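Local coordinates for protein triacylglycerol lipase (Yarrowia lipolytica, PDB 3O0D) that probably hydrolyses triacylglycerols to release fatty acids, acting as an extracellular lipase of the alpha/beta-hydrolase type, at residues I10-E13 and S14-F18; G141-L144 and D145-I148; E149-P152 and D153-I156; V184-L187 and G188-I191. All blocks are in the same frame, centred on the assembly; numbering follows the deposited sequence. Where two conformers were deposited one is given.

Interaction 1 (I10-E13 and S14-F18)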
loop_
_atom_site.group_PDB
_atom_site.type_symbol
_atom_site.label_atom_id
_atom_site.label_comp_id
_atom_site.label_asym_id
_atom_site.label_seq_id
_atom_site.Cartn_x
_atom_site.Cartn_y
_atom_site.Cartn_z
ATOM N N ILE A 10 -6.594 -6.582 -17.988
ATOM C CA ILE A 10 -7.691 -6.572 -17.012
ATOM C C ILE A 10 -8.938 -6.013 -17.676
ATOM O O ILE A 10 -8.843 -5.419 -18.777
ATOM C CB ILE A 10 -7.391 -5.645 -15.778
ATOM C CG1 ILE A 10 -7.172 -4.156 -16.160
ATOM C CG2 ILE A 10 -6.108 -6.225 -15.023
ATOM C CD1 ILE A 10 -7.081 -3.249 -14.848
ATOM N N ASP A 11 -10.064 -6.165 -17.012
ATOM C CA ASP A 11 -11.305 -5.623 -17.490
ATOM C C ASP A 11 -11.676 -4.315 -16.781
ATOM O O ASP A 11 -11.034 -3.923 -15.894
ATOM C CB ASP A 11 -12.416 -6.650 -17.356
ATOM C CG ASP A 11 -12.735 -7.004 -15.922
ATOM O OD1 ASP A 11 -12.289 -6.387 -15.004
ATOM O OD2 ASP A 11 -13.473 -7.955 -15.751
ATOM N N GLN A 12 -12.700 -3.643 -17.274
ATOM C CA GLN A 12 -12.960 -2.312 -16.805
ATOM C C GLN A 12 -13.404 -2.328 -15.325
ATOM O O GLN A 12 -13.043 -1.420 -14.581
ATOM C CB GLN A 12 -14.065 -1.655 -17.636
ATOM C CG GLN A 12 -14.357 -0.167 -17.274
ATOM C CD GLN A 12 -13.195 0.733 -17.688
ATOM O OE1 GLN A 12 -12.680 0.706 -18.830
ATOM N NE2 GLN A 12 -12.712 1.499 -16.724
ATOM N N GLU A 13 -14.114 -3.396 -14.946
ATOM C CA GLU A 13 -14.530 -3.482 -13.548
ATOM C C GLU A 13 -13.286 -3.486 -12.589
ATOM O O GLU A 13 -13.337 -2.854 -11.514
ATOM C CB GLU A 13 -15.400 -4.698 -13.311
ATOM C CG GLU A 13 -15.886 -4.737 -11.959
ATOM C CD GLU A 13 -16.789 -5.968 -11.667
ATOM O OE1 GLU A 13 -17.020 -6.783 -12.576
ATOM O OE2 GLU A 13 -17.251 -6.074 -10.489
ATOM N N SER A 14 -12.243 -4.209 -13.026
ATOM C CA SER A 14 -11.021 -4.325 -12.226
ATOM C C SER A 14 -10.302 -3.023 -12.291
ATOM O O SER A 14 -9.808 -2.562 -11.240
ATOM C CB SER A 14 -10.106 -5.386 -12.868
ATOM O OG SER A 14 -10.722 -6.668 -12.686
ATOM N N TYR A 15 -10.285 -2.364 -13.448
ATOM C CA TYR A 15 -9.629 -1.063 -13.523
ATOM C C TYR A 15 -10.337 -0.071 -12.545
ATOM O O TYR A 15 -9.687 0.666 -11.805
ATOM C CB TYR A 15 -9.827 -0.509 -14.981
ATOM C CG TYR A 15 -9.227 0.864 -15.216
ATOM C CD1 TYR A 15 -8.084 0.965 -16.040
ATOM C CD2 TYR A 15 -9.868 2.049 -14.736
ATOM C CE1 TYR A 15 -7.532 2.220 -16.321
ATOM C CE2 TYR A 15 -9.332 3.348 -15.024
ATOM C CZ TYR A 15 -8.182 3.381 -15.814
ATOM O OH TYR A 15 -7.679 4.646 -16.021
ATOM N N ASN A 16 -11.713 -0.107 -12.479
ATOM C CA ASN A 16 -12.434 0.830 -11.627
ATOM C C ASN A 16 -12.162 0.545 -10.094
ATOM O O ASN A 16 -12.120 1.516 -9.281
ATOM C CB ASN A 16 -13.937 0.719 -11.826
ATOM C CG ASN A 16 -14.367 1.185 -13.220
ATOM O OD1 ASN A 16 -13.617 1.840 -13.914
ATOM N ND2 ASN A 16 -15.592 0.783 -13.632
ATOM N N PHE A 17 -11.886 -0.727 -9.811
ATOM C CA PHE A 17 -11.572 -1.157 -8.476
ATOM C C PHE A 17 -10.187 -0.598 -8.072
ATOM O O PHE A 17 -10.045 0.035 -6.995
ATOM C CB PHE A 17 -11.557 -2.665 -8.506
ATOM C CG PHE A 17 -10.862 -3.315 -7.306
ATOM C CD1 PHE A 17 -11.508 -3.482 -6.069
ATOM C CD2 PHE A 17 -9.628 -3.877 -7.539
ATOM C CE1 PHE A 17 -10.780 -4.247 -5.040
ATOM C CE2 PHE A 17 -8.921 -4.548 -6.550
ATOM C CZ PHE A 17 -9.518 -4.712 -5.310
ATOM N N PHE A 18 -9.211 -0.704 -8.957
ATOM C CA PHE A 18 -7.913 -0.120 -8.614
ATOM C C PHE A 18 -8.008 1.394 -8.464
ATOM O O PHE A 18 -7.453 1.957 -7.574
ATOM C CB PHE A 18 -6.868 -0.495 -9.652
ATOM C CG PHE A 18 -6.593 -1.981 -9.730
ATOM C CD1 PHE A 18 -6.324 -2.720 -8.595
ATOM C CD2 PHE A 18 -6.576 -2.642 -10.927
ATOM C CE1 PHE A 18 -6.055 -4.039 -8.677
ATOM C CE2 PHE A 18 -6.307 -3.982 -10.996
ATOM C CZ PHE A 18 -6.072 -4.679 -9.887
#
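D11 and S14 meet in a classic N-cap at the start of helix 12-27, and one carboxylate oxygen carries it. D11 OD1 takes the backbone N-H of S14 at 2.9 Å, nearly in line with its own C-O bond, and the S14 hydroxyl, OG to OD1, at 2.8 Å; the two donors come from opposite faces of the carboxylate plane. The first-turn amide of S14 is thus satisfied although the residue is buried. Beside the cap lies the packed part of the contact. With CG1 wedged between its backbone N and carbonyl carbon (chi1 61°), I10 sends CD1 under the first turn, to 3.9 Å from Y15 CB and to the edge of the F18 ring, 4.0 Å from CE2. V262 and M264 of strand 262-265 back this group, while Y15 reaches on to P257 O with its hydroxyl. Solvent borders the other flank, where E13 extends its chain outward and Q12 and N16 are exposed. Here a single side-chain bond bridges one turn: Q12 NE2 gives an N-H to N16 OD1 at 3.0 Å; the acceptor lies in the amide plane of Q12, whereas the donor stands 36° out of the carbonyl plane of N16.

Interaction 2 (G141-L144 and D145-I148); sequences GPKL and DSVI. With NAG (2-acetamido-2-deoxy-beta-D-glucopyranose), chain H.
G141 and D145, one helical turn apart, lie against a sugar of the protein's own glycan, an N-acetylglucosamine to which both carboxylate oxygens of D145 are hydrogen-bonded. OD1 accepts a hydrogen bond from the sugar hydroxyl O3 at 2.5 Å, and OD2 accepts the N-H of the acetamido N2 at 2.8 Å, while the acetyl methyl, C8, lies 3.3 Å from G141 O. That carbonyl is at the same time the acceptor for D145 N, so the backbone holds in place the residue that grips the sugar. Helix 127-150 is kinked here, P142 having no N-H to give to the turn before. Further along, K143 O takes two donors, V147 N and the S146 hydroxyl, whose OG arrives at 2.9 Å because it sits between its own N and carbonyl carbon (chi1 75°). On the inner flank L144 CG and I148 CD1 touch at 3.6 Å, their side chains crossing at a slant; I81 of strand 80-87 lies against both. H180 holds the sugar from outside this helix. Two donors on one carboxylate are consistent with an ionised aspartate, and a grip at two points would probably limit how far the glycan can swing away from the surface.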
loop_
_atom_site.group_PDB
_atom_site.type_symbol
_atom_site.label_atom_id
_atom_site.label_comp_id
_atom_site.label_asym_id
_atom_site.label_seq_id
_atom_site.Cartn_x
_atom_site.Cartn_y
_atom_site.Cartn_z
ATOM N N GLY A 141 -5.039 1.669 16.122
ATOM C CA GLY A 141 -5.367 0.287 16.273
ATOM C C GLY A 141 -6.586 0.072 17.163
ATOM O O GLY A 141 -7.505 -0.698 16.763
ATOM N N PRO A 142 -6.613 0.690 18.351
ATOM C CA PRO A 142 -7.764 0.468 19.247
ATOM C C PRO A 142 -9.094 0.998 18.647
ATOM O O PRO A 142 -10.178 0.322 18.789
ATOM C CB PRO A 142 -7.359 1.251 20.537
ATOM C CG PRO A 142 -5.837 0.982 20.591
ATOM C CD PRO A 142 -5.504 1.367 19.075
ATOM N N LYS A 143 -9.043 2.193 18.033
ATOM C CA LYS A 143 -10.206 2.746 17.354
ATOM C C LYS A 143 -10.671 1.799 16.208
ATOM O O LYS A 143 -11.914 1.566 16.115
ATOM C CB LYS A 143 -10.040 4.177 16.861
ATOM C CG LYS A 143 -11.270 4.835 16.464
ATOM C CD LYS A 143 -12.286 4.903 17.585
ATOM C CE LYS A 143 -13.320 5.942 17.289
ATOM N NZ LYS A 143 -13.829 6.494 18.573
ATOM N N LEU A 144 -9.746 1.275 15.393
ATOM C CA LEU A 144 -10.108 0.295 14.334
ATOM C C LEU A 144 -10.812 -0.934 14.931
ATOM O O LEU A 144 -11.909 -1.351 14.496
ATOM C CB LEU A 144 -8.874 -0.166 13.597
ATOM C CG LEU A 144 -9.049 -1.298 12.583
ATOM C CD1 LEU A 144 -10.040 -0.853 11.434
ATOM C CD2 LEU A 144 -7.748 -1.584 12.007
ATOM N N ASP A 145 -10.187 -1.499 15.967
ATOM C CA ASP A 145 -10.904 -2.636 16.647
ATOM C C ASP A 145 -12.329 -2.295 17.116
ATOM O O ASP A 145 -13.237 -3.115 16.949
ATOM C CB ASP A 145 -10.041 -3.140 17.840
ATOM C CG ASP A 145 -9.016 -4.159 17.414
ATOM O OD1 ASP A 145 -9.229 -4.920 16.443
ATOM O OD2 ASP A 145 -7.948 -4.242 18.072
ATOM N N SER A 146 -12.588 -1.109 17.651
ATOM C CA SER A 146 -13.930 -0.761 18.099
ATOM C C SER A 146 -14.864 -0.624 16.909
ATOM O O SER A 146 -16.020 -1.031 16.966
ATOM C CB SER A 146 -14.007 0.487 18.970
ATOM O OG SER A 146 -13.854 1.667 18.229
ATOM N N VAL A 147 -14.337 -0.070 15.813
ATOM C CA VAL A 147 -15.161 0.072 14.596
ATOM C C VAL A 147 -15.443 -1.322 13.981
ATOM O O VAL A 147 -16.562 -1.577 13.483
ATOM C CB VAL A 147 -14.464 1.074 13.542
ATOM C CG1 VAL A 147 -15.310 1.129 12.204
ATOM C CG2 VAL A 147 -14.468 2.545 14.128
ATOM N N ILE A 148 -14.501 -2.222 14.000
ATOM C CA ILE A 148 -14.719 -3.637 13.511
ATOM C C ILE A 148 -15.876 -4.243 14.318
ATOM O O ILE A 148 -16.744 -4.928 13.774
ATOM C CB ILE A 148 -13.393 -4.466 13.576
ATOM C CG1 ILE A 148 -12.351 -3.964 12.539
ATOM C CG2 ILE A 148 -13.573 -6.008 13.398
ATOM C CD1 ILE A 148 -10.918 -4.398 12.810
HETATM C C1 NAG H . -4.638 -7.298 17.573
HETATM C C2 NAG H . -5.778 -6.893 16.611
HETATM C C3 NAG H . -7.080 -7.477 17.147
HETATM C C4 NAG H . -6.958 -8.990 17.354
HETATM C C5 NAG H . -5.824 -9.194 18.330
HETATM C C6 NAG H . -5.605 -10.626 18.856
HETATM C C7 NAG H . -5.510 -4.735 15.463
HETATM C C8 NAG H . -5.796 -3.262 15.461
HETATM N N2 NAG H . -5.959 -5.443 16.506
HETATM O O3 NAG H . -8.127 -7.159 16.211
HETATM O O4 NAG H . -8.148 -9.467 17.989
HETATM O O5 NAG H . -4.630 -8.693 17.691
HETATM O O6 NAG H . -5.670 -11.483 17.773
HETATM O O7 NAG H . -4.869 -5.257 14.569
#

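Interaction 3 (E149-P152 and D153-I156); sequences EQYP and DYQI
The rings of Y151 and Y154 form an offset stack, their centroids 5.0 Å apart and their planes opened by 30°. Over one face of the Y154 ring sits Y151 CB, 4.0 Å from the centroid and close to the ring normal, a CH-pi contact; the Y151 ring has Q150 CG over one of its faces, displaced toward the rim. Farther out the two side chains run alongside each other and point the same way, so that Y151 CD1 comes within 3.9 Å of Y154 CE2. With similar first torsions, CG opposite the carbonyl carbon in both (chi1 -59° and -73°), the turn lets the two rings run alongside. V74 of strand 68-75 lies against both, and H76 meets the Y151 ring at a steep angle while its ND1 is hydrogen-bonded to Y154 OH. Were Y154 replaced by a leucine, the Y151 ring would probably lose its stacking partner and H76 its hydroxyl mate. The backbone that carries the rings makes a type I beta turn, Y151 to Y154, passing from helix 127-150 into strand 155-161, one of the parallel strands of the alpha/beta-hydrolase sheet. The turn is closed by Y154 N to Y151 O at 3.1 Å, the donor standing well above the carbonyl plane. One water donates to Y151 O and Y154 O, each at 2.8 Å, and a second links P152 O with Y154 O.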
loop_
_atom_site.group_PDB
_atom_site.type_symbol
_atom_site.label_atom_id
_atom_site.label_comp_id
_atom_site.label_asym_id
_atom_site.label_seq_id
_atom_site.Cartn_x
_atom_site.Cartn_y
_atom_site.Cartn_z
ATOM N N GLU A 149 -15.858 -4.031 15.638
ATOM C CA GLU A 149 -16.946 -4.613 16.479
ATOM C C GLU A 149 -18.291 -3.973 16.180
ATOM O O GLU A 149 -19.353 -4.600 16.261
ATOM C CB GLU A 149 -16.583 -4.536 17.996
ATOM C CG GLU A 149 -15.352 -5.358 18.318
ATOM C CD GLU A 149 -15.513 -6.850 18.044
ATOM O OE1 GLU A 149 -16.485 -7.457 18.581
ATOM O OE2 GLU A 149 -14.675 -7.417 17.290
ATOM N N GLN A 150 -18.299 -2.709 15.827
ATOM C CA GLN A 150 -19.485 -2.035 15.504
ATOM C C GLN A 150 -20.106 -2.484 14.165
ATOM O O GLN A 150 -21.311 -2.475 14.005
ATOM C CB GLN A 150 -19.195 -0.543 15.468
ATOM C CG GLN A 150 -20.384 0.262 15.167
ATOM C CD GLN A 150 -20.151 1.750 15.464
ATOM O OE1 GLN A 150 -19.011 2.195 15.730
ATOM N NE2 GLN A 150 -21.229 2.526 15.365
ATOM N N TYR A 151 -19.253 -2.814 13.195
ATOM C CA TYR A 151 -19.655 -3.246 11.851
ATOM C C TYR A 151 -19.082 -4.576 11.502
ATOM O O TYR A 151 -18.161 -4.713 10.694
ATOM C CB TYR A 151 -19.206 -2.185 10.784
ATOM C CG TYR A 151 -19.835 -0.858 11.089
ATOM C CD1 TYR A 151 -21.159 -0.629 10.717
ATOM C CD2 TYR A 151 -19.137 0.178 11.711
ATOM C CE1 TYR A 151 -21.810 0.538 11.011
ATOM C CE2 TYR A 151 -19.811 1.443 11.996
ATOM C CZ TYR A 151 -21.148 1.581 11.619
ATOM O OH TYR A 151 -21.892 2.755 11.856
ATOM N N PRO A 152 -19.541 -5.627 12.189
ATOM C CA PRO A 152 -18.724 -6.867 12.162
ATOM C C PRO A 152 -18.789 -7.667 10.878
ATOM O O PRO A 152 -17.917 -8.501 10.600
ATOM C CB PRO A 152 -19.379 -7.732 13.285
ATOM C CG PRO A 152 -20.590 -7.075 13.609
ATOM C CD PRO A 152 -20.643 -5.661 13.137
ATOM N N ASP A 153 -19.778 -7.336 10.029
ATOM C CA ASP A 153 -19.803 -8.008 8.746
ATOM C C ASP A 153 -19.279 -7.129 7.573
ATOM O O ASP A 153 -19.270 -7.566 6.452
ATOM C CB ASP A 153 -21.162 -8.675 8.448
ATOM C CG ASP A 153 -22.268 -7.748 8.130
ATOM O OD1 ASP A 153 -22.081 -6.518 8.065
ATOM O OD2 ASP A 153 -23.409 -8.293 7.946
ATOM N N TYR A 154 -18.754 -5.943 7.904
ATOM C CA TYR A 154 -18.031 -5.142 6.817
ATOM C C TYR A 154 -16.646 -5.686 6.515
ATOM O O TYR A 154 -15.965 -6.191 7.417
ATOM C CB TYR A 154 -17.993 -3.641 7.200
ATOM C CG TYR A 154 -19.282 -2.857 7.089
ATOM C CD1 TYR A 154 -20.593 -3.479 7.123
ATOM C CD2 TYR A 154 -19.221 -1.486 6.957
ATOM C CE1 TYR A 154 -21.753 -2.700 7.055
ATOM C CE2 TYR A 154 -20.350 -0.722 6.940
ATOM C CZ TYR A 154 -21.633 -1.326 6.915
ATOM O OH TYR A 154 -22.657 -0.455 6.838
ATOM N N GLN A 155 -16.226 -5.597 5.270
ATOM C CA GLN A 155 -14.897 -6.060 4.817
ATOM C C GLN A 155 -13.929 -4.928 5.213
ATOM O O GLN A 155 -14.233 -3.747 4.970
ATOM C CB GLN A 155 -14.824 -6.163 3.276
ATOM C CG GLN A 155 -13.455 -6.597 2.778
ATOM C CD GLN A 155 -13.330 -6.659 1.261
ATOM O OE1 GLN A 155 -13.728 -5.721 0.546
ATOM N NE2 GLN A 155 -12.779 -7.755 0.766
ATOM N N ILE A 156 -12.773 -5.283 5.762
ATOM C CA ILE A 156 -11.709 -4.320 6.108
ATOM C C ILE A 156 -10.812 -4.177 4.896
ATOM O O ILE A 156 -10.371 -5.179 4.337
ATOM C CB ILE A 156 -10.886 -4.917 7.261
ATOM C CG1 ILE A 156 -11.767 -5.099 8.501
ATOM C CG2 ILE A 156 -9.619 -4.056 7.574
ATOM C CD1 ILE A 156 -11.225 -6.175 9.481
HETATM O O HOH W 1 -15.630 -5.767 10.203
HETATM O O HOH W 2 -16.227 -8.997 7.978
#

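Interaction 4 (V184-L187 and G188-I191); sequences VVTL and GQPI. With K (potassium ion), chain N.
T186 OG1 meets Q189 through a water: the water donates to the threonine hydroxyl oxygen at 2.9 Å and accepts the backbone N-H of Q189 N, also at 2.9 Å. The hydroxyl lies between its own backbone N and carbonyl carbon (chi1 73°), a position that turns it to the loop and brings it 3.3 Å from Q189 CB. Q189, whose CG leaves opposite its backbone N and whose chain then bends, crosses T186 at an angle, and its amide end lies beside T186 OG1 and at a potassium ion. H243 and a water also bind the ion. Substituting an alanine for Q189 would probably strip the potassium of one of its ligands and leave T186 OG1 without the amide group beside it. Between the two residues G188 turns the chain at a positive phi of 66°, where a side chain would run into L187 O; it also touches residues that look like a Ser-His-Asp triad. This is the strand-to-loop exit at the C-terminal end of a central parallel strand, as in other alpha/beta-hydrolases. Strand 183-187 lies between strands 155-161 and 222-227, with T186 and Q189 both against R224 of the latter, L187 on A22 and A25 of helix 12-27, and Q189 on L169 of helix 163-177.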
loop_
_atom_site.group_PDB
_atom_site.type_symbol
_atom_site.label_atom_id
_atom_site.label_comp_id
_atom_site.label_asym_id
_atom_site.label_seq_id
_atom_site.Cartn_x
_atom_site.Cartn_y
_atom_site.Cartn_z
ATOM N N VAL A 184 -5.852 -5.665 0.902
ATOM C CA VAL A 184 -4.658 -4.732 1.005
ATOM C C VAL A 184 -4.377 -4.280 -0.429
ATOM O O VAL A 184 -4.196 -5.126 -1.323
ATOM C CB VAL A 184 -3.476 -5.537 1.506
ATOM C CG1 VAL A 184 -2.232 -4.676 1.505
ATOM C CG2 VAL A 184 -3.741 -5.973 2.932
ATOM N N VAL A 185 -4.383 -2.968 -0.616
ATOM C CA VAL A 185 -3.999 -2.501 -1.979
ATOM C C VAL A 185 -2.953 -1.398 -1.656
ATOM O O VAL A 185 -3.273 -0.428 -0.980
ATOM C CB VAL A 185 -5.176 -1.802 -2.685
ATOM C CG1 VAL A 185 -4.700 -1.234 -4.072
ATOM C CG2 VAL A 185 -6.340 -2.899 -2.969
ATOM N N THR A 186 -1.795 -1.529 -2.264
ATOM C CA THR A 186 -0.779 -0.479 -2.000
ATOM C C THR A 186 -0.479 0.190 -3.344
ATOM O O THR A 186 -0.636 -0.442 -4.389
ATOM C CB THR A 186 0.508 -1.131 -1.406
ATOM O OG1 THR A 186 1.236 -1.851 -2.354
ATOM C CG2 THR A 186 0.168 -2.128 -0.214
ATOM N N LEU A 187 0.054 1.419 -3.292
ATOM C CA LEU A 187 0.425 2.121 -4.552
ATOM C C LEU A 187 1.812 2.707 -4.319
ATOM O O LEU A 187 2.029 3.410 -3.313
ATOM C CB LEU A 187 -0.576 3.239 -4.805
ATOM C CG LEU A 187 -2.044 2.710 -4.943
ATOM C CD1 LEU A 187 -2.871 3.053 -3.659
ATOM C CD2 LEU A 187 -2.764 3.509 -6.141
ATOM N N GLY A 188 2.706 2.435 -5.266
ATOM C CA GLY A 188 4.013 3.078 -5.234
ATOM C C GLY A 188 4.769 2.542 -3.957
ATOM O O GLY A 188 5.468 3.331 -3.294
ATOM N N GLN A 189 4.509 1.290 -3.595
ATOM C CA GLN A 189 5.080 0.758 -2.330
ATOM C C GLN A 189 6.500 0.285 -2.442
ATOM O O GLN A 189 6.845 -0.509 -3.299
ATOM C CB GLN A 189 4.200 -0.428 -1.928
ATOM C CG GLN A 189 4.653 -1.145 -0.544
ATOM C CD GLN A 189 4.449 -2.617 -0.713
ATOM O OE1 GLN A 189 3.326 -3.024 -1.065
ATOM N NE2 GLN A 189 5.518 -3.413 -0.584
ATOM N N PRO A 190 7.394 0.737 -1.528
ATOM C CA PRO A 190 8.793 0.309 -1.583
ATOM C C PRO A 190 8.930 -1.165 -1.124
ATOM O O PRO A 190 7.919 -1.731 -0.561
ATOM C CB PRO A 190 9.484 1.302 -0.592
ATOM C CG PRO A 190 8.402 1.669 0.441
ATOM C CD PRO A 190 7.062 1.654 -0.443
ATOM N N ILE A 191 10.069 -1.823 -1.402
ATOM C CA ILE A 191 10.282 -3.194 -0.958
ATOM C C ILE A 191 10.405 -3.228 0.586
ATOM O O ILE A 191 11.187 -2.462 1.151
ATOM C CB ILE A 191 11.568 -3.725 -1.579
ATOM C CG1 ILE A 191 11.543 -3.600 -3.085
ATOM C CG2 ILE A 191 11.717 -5.266 -1.249
ATOM C CD1 ILE A 191 12.935 -3.749 -3.729
HETATM K K K N . 6.936 -6.232 -0.650
HETATM O O HOH W 3 2.667 -0.760 -4.593
HETATM O O HOH W 4 9.318 -7.503 0.882
#

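In the fold
Four local contacts follow one another along the chain, and none nests in or crosses another. Interaction 1 opens helix 12-27 and sets its first turn against strand 262-265. Much later, interaction 2 lies within helix 127-150, placing it over strands 53-60, 68-75 and 80-87; interaction 3 takes over directly where it ends, closing the turn that leads into strand 155-161, and the two touch. Interaction 4 then marks the exit from strand 183-187, the neighbour of 155-161, so that interactions 3 and 4 both reach the large mixed sheet. Though the centres of interactions 1 and 4 are about 17 Å apart, helix 12-27 joins them, since L187 rests on it.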